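Local coordinates for diol-dehydratase (Roseburia inulinivorans, PDB 5I2A), which probably dehydrates small vicinal diols such as 1,2-propanediol, as a cobalamin-independent lyase of the glycyl radical enzyme family, at residues S107-Y112 against K328-A333; F154-Y159 against N512-A517; E336-Y341 against W450-F455. All coordinates share one frame; numbering follows the deposited sequence.

Contact 1. Residues S107-Y112 against K328-A333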
loop_
_atom_site.group_PDB
_atom_site.type_symbol
_atom_site.label_atom_id
_atom_site.label_comp_id
_atom_site.label_asym_id
_atom_site.label_seq_id
_atom_site.Cartn_x
_atom_site.Cartn_y
_atom_site.Cartn_z
ATOM N N SER A 107 3.817 33.723 20.348
ATOM C CA SER A 107 2.894 33.954 21.449
ATOM C C SER A 107 2.339 32.668 22.083
ATOM O O SER A 107 1.973 32.669 23.258
ATOM C CB SER A 107 1.739 34.826 20.972
ATOM O OG SER A 107 1.013 34.161 19.962
ATOM N N ALA A 108 2.263 31.580 21.321
ATOM C CA ALA A 108 1.799 30.314 21.904
ATOM C C ALA A 108 2.885 29.247 21.908
ATOM O O ALA A 108 3.478 28.964 20.873
ATOM C CB ALA A 108 0.575 29.810 21.164
ATOM N N ASP A 109 3.137 28.664 23.080
ATOM C CA ASP A 109 4.098 27.573 23.237
ATOM C C ASP A 109 5.433 27.829 22.500
ATOM O O ASP A 109 5.786 27.086 21.590
ATOM C CB ASP A 109 3.489 26.237 22.745
ATOM C CG ASP A 109 2.371 25.693 23.672
ATOM O OD1 ASP A 109 1.789 26.464 24.469
ATOM O OD2 ASP A 109 2.060 24.483 23.582
ATOM N N PRO A 110 6.178 28.874 22.903
ATOM C CA PRO A 110 7.473 29.123 22.255
ATOM C C PRO A 110 8.505 28.032 22.564
ATOM O O PRO A 110 8.426 27.382 23.605
ATOM C CB PRO A 110 7.909 30.474 22.841
ATOM C CG PRO A 110 7.222 30.518 24.228
ATOM C CD PRO A 110 5.881 29.855 23.970
ATOM N N PHE A 111 9.447 27.833 21.647
ATOM C CA PHE A 111 10.557 26.895 21.819
ATOM C C PHE A 111 11.871 27.563 21.410
ATOM O O PHE A 111 11.918 28.246 20.388
ATOM C CB PHE A 111 10.379 25.633 20.961
ATOM C CG PHE A 111 9.413 24.622 21.508
ATOM C CD1 PHE A 111 8.047 24.783 21.344
ATOM C CD2 PHE A 111 9.877 23.480 22.133
ATOM C CE1 PHE A 111 7.147 23.831 21.818
ATOM C CE2 PHE A 111 8.984 22.529 22.625
ATOM C CZ PHE A 111 7.613 22.710 22.463
ATOM N N TYR A 112 12.939 27.341 22.171
ATOM C CA TYR A 112 14.258 27.790 21.737
ATOM C C TYR A 112 14.818 26.833 20.697
ATOM O O TYR A 112 14.647 25.631 20.807
ATOM C CB TYR A 112 15.230 27.907 22.922
ATOM C CG TYR A 112 16.682 28.101 22.501
ATOM C CD1 TYR A 112 17.111 29.286 21.916
ATOM C CD2 TYR A 112 17.617 27.099 22.694
ATOM C CE1 TYR A 112 18.447 29.466 21.531
ATOM C CE2 TYR A 112 18.944 27.263 22.313
ATOM C CZ TYR A 112 19.352 28.447 21.737
ATOM O OH TYR A 112 20.665 28.593 21.371
ATOM N N LYS A 328 6.255 18.644 22.813
ATOM C CA LYS A 328 5.995 18.543 21.392
ATOM C C LYS A 328 5.827 19.932 20.797
ATOM O O LYS A 328 5.033 20.725 21.288
ATOM C CB LYS A 328 4.729 17.701 21.145
ATOM C CG LYS A 328 4.250 17.602 19.695
ATOM C CD LYS A 328 2.973 16.707 19.655
ATOM C CE LYS A 328 2.310 16.597 18.264
ATOM N NZ LYS A 328 1.128 15.633 18.327
ATOM N N CYS A 329 6.544 20.227 19.722
ATOM C CA CYS A 329 6.374 21.537 19.098
ATOM C C CYS A 329 5.428 21.441 17.912
ATOM O O CYS A 329 5.639 20.641 17.013
ATOM C CB CYS A 329 7.726 22.125 18.657
ATOM S SG CYS A 329 7.562 23.737 17.839
ATOM N N ARG A 330 4.379 22.252 17.932
ATOM C CA ARG A 330 3.400 22.306 16.850
ATOM C C ARG A 330 3.538 23.644 16.139
ATOM O O ARG A 330 3.969 24.607 16.755
ATOM C CB ARG A 330 1.968 22.137 17.386
ATOM C CG ARG A 330 1.762 20.901 18.268
ATOM C CD ARG A 330 0.354 20.835 18.882
ATOM N NE ARG A 330 0.216 19.652 19.732
ATOM C CZ ARG A 330 0.625 19.590 20.998
ATOM N NH1 ARG A 330 1.198 20.651 21.575
ATOM N NH2 ARG A 330 0.480 18.465 21.688
ATOM N N ASP A 331 3.144 23.712 14.867
ATOM C CA ASP A 331 3.176 24.982 14.126
ATOM C C ASP A 331 2.303 26.002 14.839
ATOM O O ASP A 331 1.346 25.629 15.507
ATOM C CB ASP A 331 2.708 24.814 12.676
ATOM C CG ASP A 331 1.221 24.501 12.572
ATOM O OD1 ASP A 331 0.417 25.443 12.472
ATOM O OD2 ASP A 331 0.858 23.313 12.600
ATOM N N ALA A 332 2.627 27.278 14.671
ATOM C CA ALA A 332 2.034 28.343 15.483
ATOM C C ALA A 332 0.510 28.342 15.457
ATOM O O ALA A 332 -0.124 28.468 16.502
ATOM C CB ALA A 332 2.566 29.704 15.035
ATOM N N ALA A 333 -0.075 28.186 14.272
ATOM C CA ALA A 333 -1.527 28.147 14.151
ATOM C C ALA A 333 -2.096 26.934 14.900
ATOM O O ALA A 333 -3.023 27.076 15.692
ATOM C CB ALA A 333 -1.954 28.132 12.668
HETATM O O HOH W 1 1.006 23.459 21.258
#

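Contact 2. Residues F154-Y159 against N512-A517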
loop_
_atom_site.group_PDB
_atom_site.type_symbol
_atom_site.label_atom_id
_atom_site.label_comp_id
_atom_site.label_asym_id
_atom_site.label_seq_id
_atom_site.Cartn_x
_atom_site.Cartn_y
_atom_site.Cartn_z
ATOM N N PHE A 154 -13.539 23.583 9.062
ATOM C CA PHE A 154 -12.933 22.620 9.967
ATOM C C PHE A 154 -11.419 22.591 9.751
ATOM O O PHE A 154 -10.932 23.029 8.719
ATOM C CB PHE A 154 -13.531 21.208 9.760
ATOM C CG PHE A 154 -13.365 20.675 8.355
ATOM C CD1 PHE A 154 -12.195 20.031 7.973
ATOM C CD2 PHE A 154 -14.374 20.827 7.418
ATOM C CE1 PHE A 154 -12.032 19.545 6.684
ATOM C CE2 PHE A 154 -14.218 20.343 6.117
ATOM C CZ PHE A 154 -13.048 19.713 5.747
ATOM N N THR A 155 -10.676 22.080 10.722
ATOM C CA THR A 155 -9.260 21.793 10.499
ATOM C C THR A 155 -8.907 20.387 10.974
ATOM O O THR A 155 -9.179 20.028 12.114
ATOM C CB THR A 155 -8.312 22.815 11.193
ATOM O OG1 THR A 155 -6.977 22.299 11.162
ATOM C CG2 THR A 155 -8.705 23.053 12.657
ATOM N N PRO A 156 -8.317 19.582 10.076
ATOM C CA PRO A 156 -7.790 18.257 10.369
ATOM C C PRO A 156 -6.290 18.319 10.626
ATOM O O PRO A 156 -5.613 17.332 10.426
ATOM C CB PRO A 156 -8.085 17.483 9.082
ATOM C CG PRO A 156 -7.836 18.531 8.002
ATOM C CD PRO A 156 -8.190 19.892 8.639
ATOM N N GLY A 157 -5.789 19.465 11.070
ATOM C CA GLY A 157 -4.370 19.613 11.321
ATOM C C GLY A 157 -3.708 18.559 12.205
ATOM O O GLY A 157 -2.568 18.190 11.952
ATOM N N ASN A 158 -4.406 18.097 13.242
ATOM C CA ASN A 158 -3.785 17.269 14.276
ATOM C C ASN A 158 -2.942 16.117 13.701
ATOM O O ASN A 158 -1.725 16.095 13.890
ATOM C CB ASN A 158 -4.850 16.715 15.233
ATOM C CG ASN A 158 -4.249 16.197 16.538
ATOM O OD1 ASN A 158 -3.045 16.329 16.776
ATOM N ND2 ASN A 158 -5.098 15.643 17.407
ATOM N N TYR A 159 -3.573 15.205 12.964
ATOM C CA TYR A 159 -2.856 14.059 12.385
ATOM C C TYR A 159 -2.286 14.360 10.980
ATOM O O TYR A 159 -1.683 13.497 10.340
ATOM C CB TYR A 159 -3.772 12.828 12.320
ATOM C CG TYR A 159 -4.518 12.482 13.613
ATOM C CD1 TYR A 159 -3.990 12.788 14.864
ATOM C CD2 TYR A 159 -5.759 11.856 13.569
ATOM C CE1 TYR A 159 -4.684 12.470 16.043
ATOM C CE2 TYR A 159 -6.449 11.526 14.735
ATOM C CZ TYR A 159 -5.912 11.840 15.969
ATOM O OH TYR A 159 -6.613 11.529 17.125
ATOM N N ASN A 512 -10.225 10.805 6.247
ATOM C CA ASN A 512 -9.999 9.547 5.540
ATOM C C ASN A 512 -8.751 9.647 4.650
ATOM O O ASN A 512 -7.984 8.702 4.545
ATOM C CB ASN A 512 -11.233 9.143 4.711
ATOM C CG ASN A 512 -12.376 8.607 5.586
ATOM O OD1 ASN A 512 -12.209 8.408 6.789
ATOM N ND2 ASN A 512 -13.523 8.345 4.972
ATOM N N ALA A 513 -8.548 10.801 4.028
ATOM C CA ALA A 513 -7.333 11.029 3.240
ATOM C C ALA A 513 -6.069 10.925 4.105
ATOM O O ALA A 513 -5.095 10.286 3.723
ATOM C CB ALA A 513 -7.392 12.397 2.548
ATOM N N ILE A 514 -6.096 11.552 5.276
ATOM C CA ILE A 514 -4.962 11.490 6.193
ATOM C C ILE A 514 -4.771 10.052 6.718
ATOM O O ILE A 514 -3.654 9.602 6.907
ATOM C CB ILE A 514 -5.156 12.499 7.345
ATOM C CG1 ILE A 514 -5.162 13.920 6.771
ATOM C CG2 ILE A 514 -4.062 12.353 8.424
ATOM C CD1 ILE A 514 -5.709 14.995 7.727
ATOM N N ASP A 515 -5.879 9.343 6.903
ATOM C CA ASP A 515 -5.889 7.939 7.323
ATOM C C ASP A 515 -5.107 7.071 6.333
ATOM O O ASP A 515 -4.236 6.300 6.732
ATOM C CB ASP A 515 -7.346 7.453 7.454
ATOM C CG ASP A 515 -7.546 6.409 8.567
ATOM O OD1 ASP A 515 -6.618 5.636 8.889
ATOM O OD2 ASP A 515 -8.673 6.355 9.105
ATOM N N TYR A 516 -5.405 7.224 5.042
ATOM C CA TYR A 516 -4.664 6.511 4.003
ATOM C C TYR A 516 -3.195 6.846 4.082
ATOM O O TYR A 516 -2.370 5.959 3.964
ATOM C CB TYR A 516 -5.198 6.829 2.590
ATOM C CG TYR A 516 -6.427 6.021 2.276
ATOM C CD1 TYR A 516 -6.359 4.625 2.198
ATOM C CD2 TYR A 516 -7.660 6.633 2.112
ATOM C CE1 TYR A 516 -7.491 3.862 1.946
ATOM C CE2 TYR A 516 -8.798 5.883 1.861
ATOM C CZ TYR A 516 -8.708 4.501 1.774
ATOM O OH TYR A 516 -9.836 3.767 1.519
ATOM N N ALA A 517 -2.869 8.117 4.308
ATOM C CA ALA A 517 -1.461 8.503 4.362
ATOM C C ALA A 517 -0.723 7.784 5.505
ATOM O O ALA A 517 0.367 7.251 5.292
ATOM C CB ALA A 517 -1.314 10.027 4.488
#

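Contact 3. Residues E336-Y341 against W450-F455. With EDO (1,2-ethanediol), chain C.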
loop_
_atom_site.group_PDB
_atom_site.type_symbol
_atom_site.label_atom_id
_atom_site.label_comp_id
_atom_site.label_asym_id
_atom_site.label_seq_id
_atom_site.Cartn_x
_atom_site.Cartn_y
_atom_site.Cartn_z
ATOM N N GLU A 336 -2.104 27.149 18.859
ATOM C CA GLU A 336 -3.161 27.920 19.486
ATOM C C GLU A 336 -4.348 27.054 19.869
ATOM O O GLU A 336 -5.104 27.409 20.763
ATOM C CB GLU A 336 -3.611 29.044 18.569
ATOM C CG GLU A 336 -2.521 30.068 18.368
ATOM C CD GLU A 336 -3.050 31.345 17.804
ATOM O OE1 GLU A 336 -3.995 31.281 16.989
ATOM O OE2 GLU A 336 -2.532 32.411 18.189
ATOM N N GLY A 337 -4.498 25.914 19.200
ATOM C CA GLY A 337 -5.571 24.992 19.531
ATOM C C GLY A 337 -5.173 23.933 20.543
ATOM O O GLY A 337 -6.027 23.208 21.046
ATOM N N PHE A 338 -3.874 23.832 20.820
ATOM C CA PHE A 338 -3.354 22.879 21.794
ATOM C C PHE A 338 -2.396 23.599 22.766
ATOM O O PHE A 338 -1.287 23.143 22.998
ATOM C CB PHE A 338 -2.599 21.721 21.111
ATOM C CG PHE A 338 -3.428 20.883 20.156
ATOM C CD1 PHE A 338 -4.217 19.849 20.621
ATOM C CD2 PHE A 338 -3.367 21.106 18.784
ATOM C CE1 PHE A 338 -4.952 19.047 19.732
ATOM C CE2 PHE A 338 -4.095 20.319 17.893
ATOM C CZ PHE A 338 -4.887 19.288 18.368
ATOM N N ALA A 339 -2.817 24.727 23.311
ATOM C CA ALA A 339 -1.870 25.632 23.979
ATOM C C ALA A 339 -1.538 25.156 25.389
ATOM O O ALA A 339 -2.391 24.607 26.066
ATOM C CB ALA A 339 -2.432 27.035 24.022
ATOM N N GLY A 340 -0.304 25.381 25.827
ATOM C CA GLY A 340 0.085 25.058 27.195
ATOM C C GLY A 340 1.050 23.886 27.291
ATOM O O GLY A 340 1.256 23.345 28.360
ATOM N N TYR A 341 1.631 23.499 26.160
ATOM C CA TYR A 341 2.619 22.417 26.104
ATOM C C TYR A 341 2.089 21.037 26.527
ATOM O O TYR A 341 2.876 20.162 26.840
ATOM C CB TYR A 341 3.834 22.746 26.979
ATOM C CG TYR A 341 4.584 24.013 26.613
ATOM C CD1 TYR A 341 5.354 24.078 25.469
ATOM C CD2 TYR A 341 4.545 25.127 27.445
ATOM C CE1 TYR A 341 6.062 25.224 25.139
ATOM C CE2 TYR A 341 5.258 26.280 27.137
ATOM C CZ TYR A 341 6.017 26.322 25.984
ATOM O OH TYR A 341 6.710 27.456 25.671
ATOM N N TRP A 450 -8.579 7.277 16.893
ATOM C CA TRP A 450 -8.451 8.571 16.205
ATOM C C TRP A 450 -9.246 9.629 16.963
ATOM O O TRP A 450 -10.024 10.380 16.380
ATOM C CB TRP A 450 -8.916 8.450 14.737
ATOM C CG TRP A 450 -7.779 8.098 13.796
ATOM C CD1 TRP A 450 -6.887 7.077 13.938
ATOM C CD2 TRP A 450 -7.421 8.773 12.580
ATOM N NE1 TRP A 450 -5.996 7.080 12.906
ATOM C CE2 TRP A 450 -6.296 8.112 12.056
ATOM C CE3 TRP A 450 -7.946 9.871 11.889
ATOM C CZ2 TRP A 450 -5.680 8.507 10.863
ATOM C CZ3 TRP A 450 -7.331 10.272 10.701
ATOM C CH2 TRP A 450 -6.202 9.600 10.211
ATOM N N HIS A 451 -9.054 9.665 18.283
ATOM C CA HIS A 451 -9.990 10.364 19.155
ATOM C C HIS A 451 -9.962 11.897 19.058
ATOM O O HIS A 451 -10.824 12.556 19.626
ATOM C CB HIS A 451 -9.767 9.933 20.608
ATOM C CG HIS A 451 -10.132 8.502 20.868
ATOM N ND1 HIS A 451 -11.433 8.078 20.953
ATOM C CD2 HIS A 451 -9.359 7.401 21.027
ATOM C CE1 HIS A 451 -11.454 6.774 21.187
ATOM N NE2 HIS A 451 -10.208 6.343 21.241
ATOM N N ASP A 452 -8.998 12.469 18.343
ATOM C CA ASP A 452 -9.076 13.902 18.059
ATOM C C ASP A 452 -8.698 14.199 16.602
ATOM O O ASP A 452 -7.683 14.833 16.323
ATOM C CB ASP A 452 -8.192 14.695 19.012
ATOM C CG ASP A 452 -8.513 16.193 18.992
ATOM O OD1 ASP A 452 -9.494 16.603 18.332
ATOM O OD2 ASP A 452 -7.786 16.956 19.647
ATOM N N ALA A 453 -9.551 13.744 15.690
ATOM C CA ALA A 453 -9.234 13.712 14.264
ATOM C C ALA A 453 -9.377 15.061 13.569
ATOM O O ALA A 453 -8.752 15.283 12.535
ATOM C CB ALA A 453 -10.113 12.669 13.555
ATOM N N ALA A 454 -10.207 15.942 14.126
ATOM C CA ALA A 454 -10.452 17.263 13.538
ATOM C C ALA A 454 -11.251 18.147 14.471
ATOM O O ALA A 454 -11.915 17.677 15.404
ATOM C CB ALA A 454 -11.196 17.154 12.166
ATOM N N PHE A 455 -11.170 19.441 14.195
ATOM C CA PHE A 455 -11.981 20.445 14.853
ATOM C C PHE A 455 -12.974 20.993 13.824
ATOM O O PHE A 455 -12.562 21.494 12.772
ATOM C CB PHE A 455 -11.105 21.577 15.394
ATOM C CG PHE A 455 -10.113 21.157 16.458
ATOM C CD1 PHE A 455 -10.405 20.149 17.357
ATOM C CD2 PHE A 455 -8.891 21.816 16.572
ATOM C CE1 PHE A 455 -9.499 19.788 18.353
ATOM C CE2 PHE A 455 -7.970 21.457 17.560
ATOM C CZ PHE A 455 -8.276 20.442 18.450
HETATM C C1 EDO C . -7.495 15.349 22.884
HETATM O O1 EDO C . -7.226 13.950 22.915
HETATM C C2 EDO C . -6.212 16.055 22.434
HETATM O O2 EDO C . -5.898 15.775 21.054
#

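Contact 1. Residues S107-Y112 against K328-A333
The F111 ring lies across the side chain of C329, whose CB sits over one face 3.8 Å from the ring centroid and only 15° off the ring normal, a CH-pi contact. F111 CE1 comes within 3.6 Å of C329 CB; the methylene sits above the ring, displaced toward the rim. Because SG is anti to the backbone N of C329 (chi1 179°), the sulfur also reaches the ring. It comes in obliquely, 4.2 Å from the centroid and 33° off the normal. Further round, F111 CZ meets the carbonyl O of K328 at 3.5 Å.

The polar half of the contact is indirect. D109 OD2 and R330 NH1 stand 4.4 Å apart, too far for a direct salt bridge, and one water spans them: it donates to D109 OD2 at 2.7 Å and accepts from R330 NH1 at 2.8 Å. Both groups are also held directly, the D109 carboxylate by the backbone N atoms of G340 and Y341, and R330 NH2 by S342 O. The K328 amine is bonded to S281 O and H283 ND1, outside the two segments. The arrangement is a buried Cys sulfur-aromatic contact flanked by a water-bridged Asp-Arg pair, and it joins the loop before helix 115-125 to the loop that enters helix 332-335 in the pyruvate formate lyase-like fold.

Contact 2. Residues F154-Y159 against N512-A517
The turn from strand 154-155 into the weakly bonded helix 157-161 faces one side of the long helix 489-521, with the closest CA atoms, those of Y159 and I514, 7.0 Å apart. I514 carries the contact from the helix side, and its two branches divide the work. CG1 is anti to the carbonyl carbon (chi1 -64°) and the chain runs on extended, which carries CD1 out to P156; there it lies 3.7 Å from P156 CB and 3.6 Å from P156 O, the two side chains crossing at about a right angle. The other branch, CG2, settles against the backbone of Y159, 3.3 Å from Y159 O and 3.9 Å from Y159 CB.

The turn that presents P156 is fixed from within: G157 N donates to T155 OG1 at 3.1 Å with an N-H...O angle of 155°, an ST turn where the strand gives way to the helix. Y159 O, grazed by CG2, is also the acceptor for H518 NE2, one turn further along the long helix, so a polar tie runs beside the apolar one. An alanine in place of I514 would lose both branches and is likely to leave P156 CB and the Y159 backbone without their apolar partner on the helix.

Only CB of the Y159 side chain meets I514; its OH bonds D452 N and its ring lies edge-to-face with W450 and H166. On helix 489-521, Y516 OH bonds A198 O of the second subunit, which places this helix at the dimer interface.

Contact 3. Residues E336-Y341 against W450-F455
F338 has CG anti to the carbonyl carbon (chi1 -61°); its CB makes no contact across the interface, and the far ring atoms CE1, CE2 and CZ are the ones that touch 450-455. CE2 comes within 4.1 Å of F455 CE2. CZ, at the end of the ring, meets F455 CZ at 3.6 Å. With centroids 5.4 Å apart and planes at 38°, the two rings form an oblique aromatic pair. CE1, on the other side of CZ, turns to a polar neighbour: D452 OD2 lies 3.5 Å from it, at the ring edge and near the ring plane, with the carboxylate turned 64° to the ring.

That oxygen also accepts a hydrogen bond of 2.6 Å from O2 of a bound 1,2-ethanediol, and the same O2 sits at the F338 edge, 3.7 Å from CE1. The diol, probably from the crystallisation liquor, is further bonded to H166, H283, S284 and E440. As it lacks only one methyl of 1,2-propanediol, its position is consistent with the substrate pocket of a glycyl radical diol dehydratase, with F338 and D452 in its wall.

G337 O lies 4.4 Å from F455 CE2, and a CB on G337 would come 3.5 Å from that same atom, a tight fit. Toward the other end of the loop, A339 O accepts from the hydroxyl of Y818, the residue next to G817, the predicted radical site.

From the N terminus, the loop 107-112 waits for 328-333 to close contact 1 across some 215 residues. Within that span 154-159 opens contact 2, which closes only at helix 489-521, so contacts 1 and 2 cross. Contact 3 opens at 336, just after contact 1 closes, and is complete at 455, in series with contact 1 and wholly inside the span of contact 2. It also touches both: P110 O meets Y341 OH, while T155 N bonds F455 O between neighbouring strands 154-155 and 454-457. The loops 107-112 and 336-341 are thereby tied to one another, and contact 2 brings the strand 154-155 end of the sheet to helix 489-521.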